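Local coordinates for protein CalU16 (Micromonospora echinospora, PDB 4FPW) that probably protects its producer from the enediyne antitumour antibiotic calicheamicin as a self-sacrifice resistance protein, taking the drug's attack on itself, at residues A5-R13 against R169-V177; I25-V36 against W128-I139. One frame throughout, in Å; residues are numbered along the deposited sequence.

Contact 1: A5-R13 against R169-V177; sequences ATERALGRR and RGEAWAALV
Arg8 and Trp173 meet where strand 7-13 and helix 169-177 cross at -38°, with their axes 9.1 Å apart at the closest point. The side chain of Arg8 lies over one face of the indole. Its CG stands beside the backbone N (chi1 -64°), and the chain runs extended from there to NE. This carries CG and CD over the ring, and CB too lies close to Trp173 CH2. Arg8 CD makes a CH-pi contact, 3.8 Å from the centroid of the six-membered ring of Trp173. The guanidinium is not stacked on the indole, for the two planes stand 67° apart. Arg8 CZ is 5.5 Å from the centroid of the five-membered ring of Trp173, so any cation-pi attraction is weak. The methyl of Ala172 instead sits over one face of the guanidinium, with CB 3.2 Å from Arg8 NH1. The rim of the indole meets the strand backbone. Ala9 O lies in the ring plane at its edge, 3.2 Å from Trp173 CZ3. Leu10 extends the apolar part of the contact. Its CD2 lies near the plane of the indole at the same edge, 4.1 Å from Trp173 CZ3. Its CD1 packs on Leu176 CB at 4.0 Å and reaches Val177 CG2 at 4.3 Å.

The polar ends turn to helix 118-138. One carboxylate, that of Glu129, takes a salt bridge from Arg8 NE and a hydrogen bond from Trp173 NE1; the second bond helps to hold the indole in its rotation. Arg169 forms a salt bridge with Asp133. Strand 7-15 is an outermost strand of the antiparallel sheet and pairs with strand 20-29. The last helix, 161-177, packs against this border, and Trp173 also touches Ile23 and Ile25 of strand 20-29.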
loop_
_atom_site.group_PDB
_atom_site.type_symbol
_atom_site.label_atom_id
_atom_site.label_comp_id
_atom_site.label_asym_id
_atom_site.label_seq_id
_atom_site.Cartn_x
_atom_site.Cartn_y
_atom_site.Cartn_z
ATOM N N ALA A 5 6.943 -10.975 -8.901
ATOM C CA ALA A 5 8.294 -10.619 -8.442
ATOM C C ALA A 5 8.392 -9.111 -8.190
ATOM O O ALA A 5 8.124 -8.316 -9.099
ATOM C CB ALA A 5 9.338 -11.038 -9.474
ATOM N N THR A 6 8.811 -8.725 -6.979
ATOM C CA THR A 6 8.721 -7.321 -6.531
ATOM C C THR A 6 10.062 -6.546 -6.532
ATOM O O THR A 6 11.120 -7.072 -6.147
ATOM C CB THR A 6 8.058 -7.148 -5.130
ATOM O OG1 THR A 6 8.956 -6.476 -4.233
ATOM C CG2 THR A 6 7.594 -8.476 -4.519
ATOM N N GLU A 7 9.956 -5.285 -6.963
ATOM C CA GLU A 7 11.031 -4.307 -6.964
ATOM C C GLU A 7 10.648 -3.228 -5.969
ATOM O O GLU A 7 9.614 -2.559 -6.129
ATOM C CB GLU A 7 11.169 -3.673 -8.351
ATOM C CG GLU A 7 12.255 -2.613 -8.471
ATOM C CD GLU A 7 12.301 -1.995 -9.861
ATOM O OE1 GLU A 7 11.428 -1.154 -10.159
ATOM O OE2 GLU A 7 13.205 -2.346 -10.665
ATOM N N ARG A 8 11.483 -3.066 -4.952
ATOM C CA ARG A 8 11.301 -2.050 -3.939
ATOM C C ARG A 8 12.072 -0.808 -4.306
ATOM O O ARG A 8 13.115 -0.882 -4.958
ATOM C CB ARG A 8 11.836 -2.536 -2.603
ATOM C CG ARG A 8 11.119 -3.738 -2.028
ATOM C CD ARG A 8 11.815 -4.200 -0.757
ATOM N NE ARG A 8 11.520 -5.604 -0.517
ATOM C CZ ARG A 8 12.379 -6.609 -0.671
ATOM N NH1 ARG A 8 13.633 -6.391 -1.026
ATOM N NH2 ARG A 8 11.976 -7.851 -0.439
ATOM N N ALA A 9 11.576 0.334 -3.828
ATOM C CA ALA A 9 12.234 1.614 -4.059
ATOM C C ALA A 9 11.817 2.700 -3.046
ATOM O O ALA A 9 10.977 2.482 -2.152
ATOM C CB ALA A 9 11.975 2.076 -5.480
ATOM N N LEU A 10 12.447 3.862 -3.202
ATOM C CA LEU A 10 12.233 5.013 -2.354
ATOM C C LEU A 10 11.932 6.216 -3.214
ATOM O O LEU A 10 12.595 6.449 -4.211
ATOM C CB LEU A 10 13.466 5.277 -1.488
ATOM C CG LEU A 10 13.799 4.122 -0.537
ATOM C CD1 LEU A 10 15.091 4.422 0.209
ATOM C CD2 LEU A 10 12.664 3.871 0.445
ATOM N N GLY A 11 10.902 6.957 -2.825
ATOM C CA GLY A 11 10.565 8.224 -3.448
ATOM C C GLY A 11 10.580 9.374 -2.450
ATOM O O GLY A 11 11.191 9.295 -1.375
ATOM N N ARG A 12 9.907 10.454 -2.838
ATOM C CA ARG A 12 9.885 11.698 -2.073
ATOM C C ARG A 12 8.578 12.425 -2.335
ATOM O O ARG A 12 8.134 12.524 -3.491
ATOM C CB ARG A 12 11.058 12.603 -2.470
ATOM C CG ARG A 12 12.364 12.314 -1.735
ATOM C CD ARG A 12 13.498 13.218 -2.221
ATOM N NE ARG A 12 14.835 12.774 -1.796
ATOM C CZ ARG A 12 15.294 12.802 -0.542
ATOM N NH1 ARG A 12 14.536 13.234 0.470
ATOM N NH2 ARG A 12 16.529 12.386 -0.288
ATOM N N ARG A 13 7.958 12.921 -1.264
ATOM C CA ARG A 13 6.719 13.677 -1.400
ATOM C C ARG A 13 6.436 14.733 -0.327
ATOM O O ARG A 13 6.916 14.677 0.819
ATOM C CB ARG A 13 5.518 12.733 -1.511
ATOM C CG ARG A 13 4.899 12.716 -2.901
ATOM C CD ARG A 13 4.181 11.412 -3.170
ATOM N NE ARG A 13 2.983 11.237 -2.342
ATOM C CZ ARG A 13 1.734 11.137 -2.814
ATOM N NH1 ARG A 13 1.456 11.219 -4.122
ATOM N NH2 ARG A 13 0.741 10.948 -1.964
ATOM N N ARG A 169 12.767 -8.845 4.808
ATOM C CA ARG A 169 12.159 -7.694 4.151
ATOM C C ARG A 169 12.505 -6.394 4.888
ATOM O O ARG A 169 12.776 -5.384 4.265
ATOM C CB ARG A 169 10.641 -7.879 3.993
ATOM C CG ARG A 169 10.262 -8.878 2.900
ATOM C CD ARG A 169 8.751 -9.038 2.723
ATOM N NE ARG A 169 8.387 -10.004 1.683
ATOM C CZ ARG A 169 7.175 -10.542 1.495
ATOM N NH1 ARG A 169 6.143 -10.232 2.277
ATOM N NH2 ARG A 169 6.986 -11.405 0.502
ATOM N N GLY A 170 12.533 -6.423 6.209
ATOM C CA GLY A 170 12.963 -5.258 6.974
ATOM C C GLY A 170 14.399 -4.846 6.696
ATOM O O GLY A 170 14.699 -3.660 6.585
ATOM N N GLU A 171 15.297 -5.823 6.590
ATOM C CA GLU A 171 16.698 -5.539 6.234
ATOM C C GLU A 171 16.817 -4.869 4.852
ATOM O O GLU A 171 17.610 -3.942 4.666
ATOM C CB GLU A 171 17.541 -6.815 6.280
ATOM C CG GLU A 171 17.955 -7.230 7.684
ATOM C CD GLU A 171 18.422 -8.671 7.758
ATOM O OE1 GLU A 171 18.784 -9.250 6.704
ATOM O OE2 GLU A 171 18.428 -9.231 8.875
ATOM N N ALA A 172 16.013 -5.321 3.899
ATOM C CA ALA A 172 15.992 -4.718 2.567
ATOM C C ALA A 172 15.570 -3.252 2.572
ATOM O O ALA A 172 16.245 -2.407 1.979
ATOM C CB ALA A 172 15.083 -5.515 1.645
ATOM N N TRP A 173 14.464 -2.939 3.236
ATOM C CA TRP A 173 14.051 -1.542 3.380
ATOM C C TRP A 173 15.040 -0.742 4.257
ATOM O O TRP A 173 15.395 0.392 3.931
ATOM C CB TRP A 173 12.660 -1.468 3.968
ATOM C CG TRP A 173 11.589 -1.942 3.064
ATOM C CD1 TRP A 173 10.820 -3.048 3.225
ATOM C CD2 TRP A 173 11.137 -1.309 1.873
ATOM N NE1 TRP A 173 9.899 -3.141 2.215
ATOM C CE2 TRP A 173 10.079 -2.088 1.363
ATOM C CE3 TRP A 173 11.515 -0.153 1.188
ATOM C CZ2 TRP A 173 9.401 -1.754 0.196
ATOM C CZ3 TRP A 173 10.838 0.183 0.042
ATOM C CH2 TRP A 173 9.791 -0.624 -0.453
ATOM N N ALA A 174 15.498 -1.341 5.355
ATOM C CA ALA A 174 16.465 -0.679 6.230
ATOM C C ALA A 174 17.723 -0.289 5.466
ATOM O O ALA A 174 18.236 0.819 5.640
ATOM C CB ALA A 174 16.823 -1.561 7.408
ATOM N N ALA A 175 18.208 -1.201 4.620
ATOM C CA ALA A 175 19.436 -0.977 3.861
ATOM C C ALA A 175 19.241 0.033 2.742
ATOM O O ALA A 175 20.137 0.792 2.439
ATOM C CB ALA A 175 19.962 -2.293 3.295
ATOM N N LEU A 176 18.082 0.020 2.107
ATOM C CA LEU A 176 17.747 1.054 1.117
ATOM C C LEU A 176 17.599 2.435 1.775
ATOM O O LEU A 176 17.899 3.449 1.151
ATOM C CB LEU A 176 16.443 0.714 0.379
ATOM C CG LEU A 176 16.436 -0.494 -0.550
ATOM C CD1 LEU A 176 15.015 -0.823 -0.975
ATOM C CD2 LEU A 176 17.320 -0.258 -1.771
ATOM N N VAL A 177 17.121 2.474 3.018
ATOM C CA VAL A 177 16.912 3.752 3.724
ATOM C C VAL A 177 18.239 4.350 4.183
ATOM O O VAL A 177 18.404 5.567 4.181
ATOM C CB VAL A 177 15.909 3.600 4.893
ATOM C CG1 VAL A 177 15.950 4.799 5.838
ATOM C CG2 VAL A 177 14.501 3.424 4.330
#

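Contact 2: I25-V36 against W128-I139; sequences IRQRYDAPVDEV and WEMALDFLGMFI
The side chain of Tyr29 reaches from the strand to the helix and touches Leu132, Leu135, Gly136 and Ile139. Ile139 CD1 sits over one face of its ring, toward the rim, 4.1 Å from Tyr29 CD1. Leu135 crosses the phenol end, with CD2 3.7 Å from Tyr29 OH. Leu135 CG is anti to the backbone N (chi1 172°), which sends this branch toward the phenol. Gly136 comes near the ring with its bare CA.

At the other end, the two branches of Ile25 part. CG2 meets Leu132 CD1 tip to tip at 3.6 Å. CD1 packs against the aliphatic atoms Trp128 CB and Glu129 CG. Between these groups, Gln27 crosses Leu132 at a slant, and its OE1 lies 3.2 Å from Leu132 CB.

Strand 25-29 and helix 128-138 run nearly parallel, 14° apart, with axes 10.4 Å from each other. This is a helix laid on an antiparallel sheet, as in the Bet v 1-like superfamily to which AHA1-type domains belong. Beyond the strand, Ala31 CB touches Ile139 CG2 at 3.9 Å. Val36, on the helix that starts after Pro32 as N-cap, reaches Ile139 CD1.

Two polar contacts, neither of them firm, may help to place the Gln27 amide. Tyr29 OH is modelled so close to Gln27 OE1 that a bond there is doubtful. Gln27 NE2 gives a weak bond to water 1, which in turn donates to Glu129 O at 2.9 Å. Farther out, Trp128 NE1 is hydrogen-bonded to His113 ND1, Tyr29 packs on Leu109 of strand 106-115, and Leu135 packs on Trp49 of helix 43-49.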
loop_
_atom_site.group_PDB
_atom_site.type_symbol
_atom_site.label_atom_id
_atom_site.label_comp_id
_atom_site.label_asym_id
_atom_site.label_seq_id
_atom_site.Cartn_x
_atom_site.Cartn_y
_atom_site.Cartn_z
ATOM N N ILE A 25 6.532 0.008 -3.933
ATOM C CA ILE A 25 6.501 -1.409 -4.183
ATOM C C ILE A 25 5.909 -1.602 -5.555
ATOM O O ILE A 25 4.842 -1.054 -5.845
ATOM C CB ILE A 25 5.651 -2.123 -3.135
ATOM C CG1 ILE A 25 6.430 -2.201 -1.827
ATOM C CG2 ILE A 25 5.253 -3.527 -3.586
ATOM C CD1 ILE A 25 5.547 -2.499 -0.637
ATOM N N ARG A 26 6.619 -2.369 -6.389
ATOM C CA ARG A 26 6.195 -2.645 -7.748
ATOM C C ARG A 26 6.097 -4.137 -7.937
ATOM O O ARG A 26 7.043 -4.880 -7.647
ATOM C CB ARG A 26 7.186 -2.079 -8.764
ATOM C CG ARG A 26 7.579 -0.619 -8.531
ATOM C CD ARG A 26 8.265 -0.052 -9.763
ATOM N NE ARG A 26 8.469 1.393 -9.671
ATOM C CZ ARG A 26 9.599 2.004 -9.308
ATOM N NH1 ARG A 26 10.701 1.323 -8.980
ATOM N NH2 ARG A 26 9.628 3.331 -9.280
ATOM N N GLN A 27 4.941 -4.561 -8.425
ATOM C CA GLN A 27 4.634 -5.949 -8.637
ATOM C C GLN A 27 3.770 -6.047 -9.861
ATOM O O GLN A 27 2.879 -5.213 -10.082
ATOM C CB GLN A 27 3.855 -6.507 -7.472
ATOM C CG GLN A 27 4.592 -6.462 -6.148
ATOM C CD GLN A 27 3.811 -7.165 -5.069
ATOM O OE1 GLN A 27 2.652 -6.834 -4.829
ATOM N NE2 GLN A 27 4.435 -8.136 -4.407
ATOM N N ARG A 28 4.035 -7.076 -10.656
ATOM C CA ARG A 28 3.309 -7.273 -11.872
ATOM C C ARG A 28 2.340 -8.408 -11.629
ATOM O O ARG A 28 2.695 -9.399 -10.985
ATOM C CB ARG A 28 4.271 -7.600 -13.004
ATOM C CG ARG A 28 3.820 -7.007 -14.318
ATOM C CD ARG A 28 4.357 -7.774 -15.500
ATOM N NE ARG A 28 3.329 -7.932 -16.515
ATOM C CZ ARG A 28 3.468 -8.680 -17.601
ATOM N NH1 ARG A 28 4.607 -9.340 -17.818
ATOM N NH2 ARG A 28 2.461 -8.773 -18.476
ATOM N N TYR A 29 1.110 -8.255 -12.110
ATOM C CA TYR A 29 0.149 -9.345 -12.046
ATOM C C TYR A 29 -0.382 -9.682 -13.411
ATOM O O TYR A 29 -0.523 -8.828 -14.289
ATOM C CB TYR A 29 -1.018 -9.036 -11.115
ATOM C CG TYR A 29 -0.581 -8.682 -9.719
ATOM C CD1 TYR A 29 -0.285 -9.672 -8.785
ATOM C CD2 TYR A 29 -0.449 -7.360 -9.338
ATOM C CE1 TYR A 29 0.126 -9.346 -7.515
ATOM C CE2 TYR A 29 -0.036 -7.026 -8.075
ATOM C CZ TYR A 29 0.248 -8.016 -7.167
ATOM O OH TYR A 29 0.649 -7.633 -5.907
ATOM N N ASP A 30 -0.698 -10.966 -13.532
ATOM C CA ASP A 30 -1.129 -11.627 -14.750
ATOM C C ASP A 30 -2.662 -11.582 -14.841
ATOM O O ASP A 30 -3.290 -12.475 -15.407
ATOM C CB ASP A 30 -0.630 -13.076 -14.645
ATOM C CG ASP A 30 -0.597 -13.807 -15.958
ATOM O OD1 ASP A 30 -0.703 -13.176 -17.037
ATOM O OD2 ASP A 30 -0.460 -15.047 -15.885
ATOM N N ALA A 31 -3.262 -10.562 -14.232
ATOM C CA ALA A 31 -4.690 -10.316 -14.331
ATOM C C ALA A 31 -4.820 -8.944 -14.953
ATOM O O ALA A 31 -3.857 -8.197 -14.983
ATOM C CB ALA A 31 -5.328 -10.353 -12.961
ATOM N N PRO A 32 -5.991 -8.614 -15.493
ATOM C CA PRO A 32 -6.051 -7.296 -16.101
ATOM C C PRO A 32 -6.343 -6.192 -15.082
ATOM O O PRO A 32 -6.729 -6.474 -13.948
ATOM C CB PRO A 32 -7.152 -7.430 -17.160
ATOM C CG PRO A 32 -7.955 -8.634 -16.779
ATOM C CD PRO A 32 -7.102 -9.493 -15.893
ATOM N N VAL A 33 -6.127 -4.951 -15.507
ATOM C CA VAL A 33 -6.295 -3.740 -14.686
ATOM C C VAL A 33 -7.604 -3.669 -13.904
ATOM O O VAL A 33 -7.596 -3.344 -12.717
ATOM C CB VAL A 33 -6.175 -2.485 -15.584
ATOM C CG1 VAL A 33 -6.811 -1.256 -14.942
ATOM C CG2 VAL A 33 -4.716 -2.222 -15.925
ATOM N N ASP A 34 -8.723 -3.948 -14.567
ATOM C CA ASP A 34 -10.037 -3.895 -13.906
ATOM C C ASP A 34 -10.089 -4.808 -12.695
ATOM O O ASP A 34 -10.383 -4.379 -11.582
ATOM C CB ASP A 34 -11.169 -4.298 -14.857
ATOM C CG ASP A 34 -11.691 -3.144 -15.655
ATOM O OD1 ASP A 34 -12.928 -2.941 -15.648
ATOM O OD2 ASP A 34 -10.870 -2.435 -16.285
ATOM N N GLU A 35 -9.810 -6.077 -12.949
ATOM C CA GLU A 35 -9.891 -7.125 -11.941
ATOM C C GLU A 35 -9.021 -6.760 -10.754
ATOM O O GLU A 35 -9.423 -6.955 -9.620
ATOM C CB GLU A 35 -9.442 -8.472 -12.521
ATOM C CG GLU A 35 -10.341 -8.991 -13.642
ATOM C CD GLU A 35 -9.883 -10.322 -14.230
ATOM O OE1 GLU A 35 -9.313 -11.156 -13.492
ATOM O OE2 GLU A 35 -10.095 -10.540 -15.444
ATOM N N VAL A 36 -7.839 -6.219 -11.024
ATOM C CA VAL A 36 -6.919 -5.840 -9.968
ATOM C C VAL A 36 -7.488 -4.624 -9.233
ATOM O O VAL A 36 -7.447 -4.573 -8.012
ATOM C CB VAL A 36 -5.512 -5.537 -10.519
ATOM C CG1 VAL A 36 -4.576 -5.118 -9.404
ATOM C CG2 VAL A 36 -4.937 -6.749 -11.245
ATOM N N TRP A 128 3.062 -3.536 3.885
ATOM C CA TRP A 128 2.375 -3.695 2.602
ATOM C C TRP A 128 2.814 -4.935 1.852
ATOM O O TRP A 128 2.007 -5.579 1.183
ATOM C CB TRP A 128 2.548 -2.470 1.714
ATOM C CG TRP A 128 1.707 -1.370 2.191
ATOM C CD1 TRP A 128 2.123 -0.247 2.816
ATOM C CD2 TRP A 128 0.276 -1.303 2.145
ATOM N NE1 TRP A 128 1.054 0.527 3.146
ATOM C CE2 TRP A 128 -0.096 -0.089 2.740
ATOM C CE3 TRP A 128 -0.722 -2.137 1.623
ATOM C CZ2 TRP A 128 -1.433 0.324 2.846
ATOM C CZ3 TRP A 128 -2.055 -1.732 1.731
ATOM C CH2 TRP A 128 -2.393 -0.507 2.336
ATOM N N GLU A 129 4.090 -5.271 1.948
ATOM C CA GLU A 129 4.593 -6.442 1.236
ATOM C C GLU A 129 3.908 -7.697 1.728
ATOM O O GLU A 129 3.508 -8.529 0.917
ATOM C CB GLU A 129 6.094 -6.577 1.399
ATOM C CG GLU A 129 6.884 -5.861 0.326
ATOM C CD GLU A 129 8.366 -6.071 0.510
ATOM O OE1 GLU A 129 8.981 -5.356 1.322
ATOM O OE2 GLU A 129 8.925 -6.973 -0.122
HETATM N N MSE A 130 3.760 -7.820 3.050
HETATM C CA MSE A 130 3.063 -8.963 3.653
HETATM C C MSE A 130 1.661 -9.008 3.121
HETATM O O MSE A 130 1.147 -10.067 2.749
HETATM C CB MSE A 130 2.956 -8.840 5.169
HETATM C CG MSE A 130 4.302 -8.787 5.894
HETATM SE SE MSE A 130 5.340 -10.468 5.689
HETATM C CE MSE A 130 6.955 -9.589 6.277
ATOM N N ALA A 131 1.024 -7.847 3.077
ATOM C CA ALA A 131 -0.348 -7.747 2.607
ATOM C C ALA A 131 -0.481 -8.057 1.120
ATOM O O ALA A 131 -1.441 -8.717 0.702
ATOM C CB ALA A 131 -0.903 -6.361 2.896
ATOM N N LEU A 132 0.457 -7.560 0.319
ATOM C CA LEU A 132 0.437 -7.831 -1.114
ATOM C C LEU A 132 0.653 -9.325 -1.418
ATOM O O LEU A 132 0.198 -9.799 -2.455
ATOM C CB LEU A 132 1.433 -6.937 -1.855
ATOM C CG LEU A 132 0.950 -5.478 -1.918
ATOM C CD1 LEU A 132 2.071 -4.557 -2.349
ATOM C CD2 LEU A 132 -0.266 -5.298 -2.826
ATOM N N ASP A 133 1.290 -10.070 -0.506
ATOM C CA ASP A 133 1.321 -11.544 -0.620
ATOM C C ASP A 133 -0.075 -12.103 -0.742
ATOM O O ASP A 133 -0.330 -12.942 -1.606
ATOM C CB ASP A 133 1.981 -12.221 0.588
ATOM C CG ASP A 133 3.473 -12.059 0.609
ATOM O OD1 ASP A 133 4.043 -11.459 -0.330
ATOM O OD2 ASP A 133 4.096 -12.547 1.568
ATOM N N PHE A 134 -0.978 -11.647 0.120
ATOM C CA PHE A 134 -2.326 -12.195 0.136
ATOM C C PHE A 134 -3.153 -11.696 -1.054
ATOM O O PHE A 134 -4.009 -12.421 -1.560
ATOM C CB PHE A 134 -2.984 -11.999 1.503
ATOM C CG PHE A 134 -2.370 -12.881 2.564
ATOM C CD1 PHE A 134 -2.948 -14.099 2.901
ATOM C CD2 PHE A 134 -1.160 -12.532 3.173
ATOM C CE1 PHE A 134 -2.353 -14.929 3.845
ATOM C CE2 PHE A 134 -0.568 -13.353 4.117
ATOM C CZ PHE A 134 -1.162 -14.553 4.452
ATOM N N LEU A 135 -2.865 -10.495 -1.543
ATOM C CA LEU A 135 -3.395 -10.086 -2.836
ATOM C C LEU A 135 -2.941 -11.093 -3.901
ATOM O O LEU A 135 -3.762 -11.681 -4.594
ATOM C CB LEU A 135 -2.940 -8.671 -3.196
ATOM C CG LEU A 135 -3.263 -8.203 -4.616
ATOM C CD1 LEU A 135 -4.752 -8.291 -4.926
ATOM C CD2 LEU A 135 -2.755 -6.787 -4.815
ATOM N N GLY A 136 -1.633 -11.306 -3.991
ATOM C CA GLY A 136 -1.064 -12.288 -4.890
ATOM C C GLY A 136 -1.771 -13.615 -4.775
ATOM O O GLY A 136 -2.269 -14.126 -5.777
HETATM N N MSE A 137 -1.827 -14.177 -3.562
HETATM C CA MSE A 137 -2.573 -15.421 -3.326
HETATM C C MSE A 137 -4.004 -15.303 -3.826
HETATM O O MSE A 137 -4.544 -16.240 -4.417
HETATM C CB MSE A 137 -2.640 -15.755 -1.845
HETATM C CG MSE A 137 -1.333 -16.204 -1.218
HETATM SE SE MSE A 137 -1.615 -16.995 0.381
HETATM C CE MSE A 137 -0.102 -16.501 1.212
ATOM N N PHE A 138 -4.620 -14.153 -3.568
ATOM C CA PHE A 138 -6.027 -13.944 -3.901
ATOM C C PHE A 138 -6.222 -13.955 -5.409
ATOM O O PHE A 138 -7.112 -14.642 -5.916
ATOM C CB PHE A 138 -6.526 -12.636 -3.300
ATOM C CG PHE A 138 -7.895 -12.236 -3.756
ATOM C CD1 PHE A 138 -8.962 -13.101 -3.625
ATOM C CD2 PHE A 138 -8.120 -10.973 -4.283
ATOM C CE1 PHE A 138 -10.231 -12.724 -4.029
ATOM C CE2 PHE A 138 -9.383 -10.590 -4.690
ATOM C CZ PHE A 138 -10.443 -11.468 -4.563
ATOM N N ILE A 139 -5.386 -13.204 -6.121
ATOM C CA ILE A 139 -5.337 -13.295 -7.580
ATOM C C ILE A 139 -4.716 -14.631 -7.962
ATOM O O ILE A 139 -5.288 -15.379 -8.757
ATOM C CB ILE A 139 -4.531 -12.137 -8.222
ATOM C CG1 ILE A 139 -5.234 -10.805 -7.967
ATOM C CG2 ILE A 139 -4.368 -12.348 -9.734
ATOM C CD1 ILE A 139 -4.337 -9.605 -8.166
HETATM O O HOH W 1 4.433 -8.809 -1.802
#

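In the fold
From the N terminus, the chain first lays down strand 7-15, the sheet side of contact 1. It then turns back into strand 20-29, its antiparallel neighbour, which opens contact 2. Two short helices and the other six strands follow. Helix 118-138 then closes contact 2. After a segment that is not modelled, helix 161-177 returns to the first strand and closes contact 1. Contact 2 is therefore nested inside the loop of contact 1. Their centres lie about 18 Å apart. Both helices reach the same sheet, on the neighbouring strands 7-15 and 20-29. On the strand side the two contacts are joined by a salt bridge between Glu7 and Arg26, and by packing of Thr6 on Gln27.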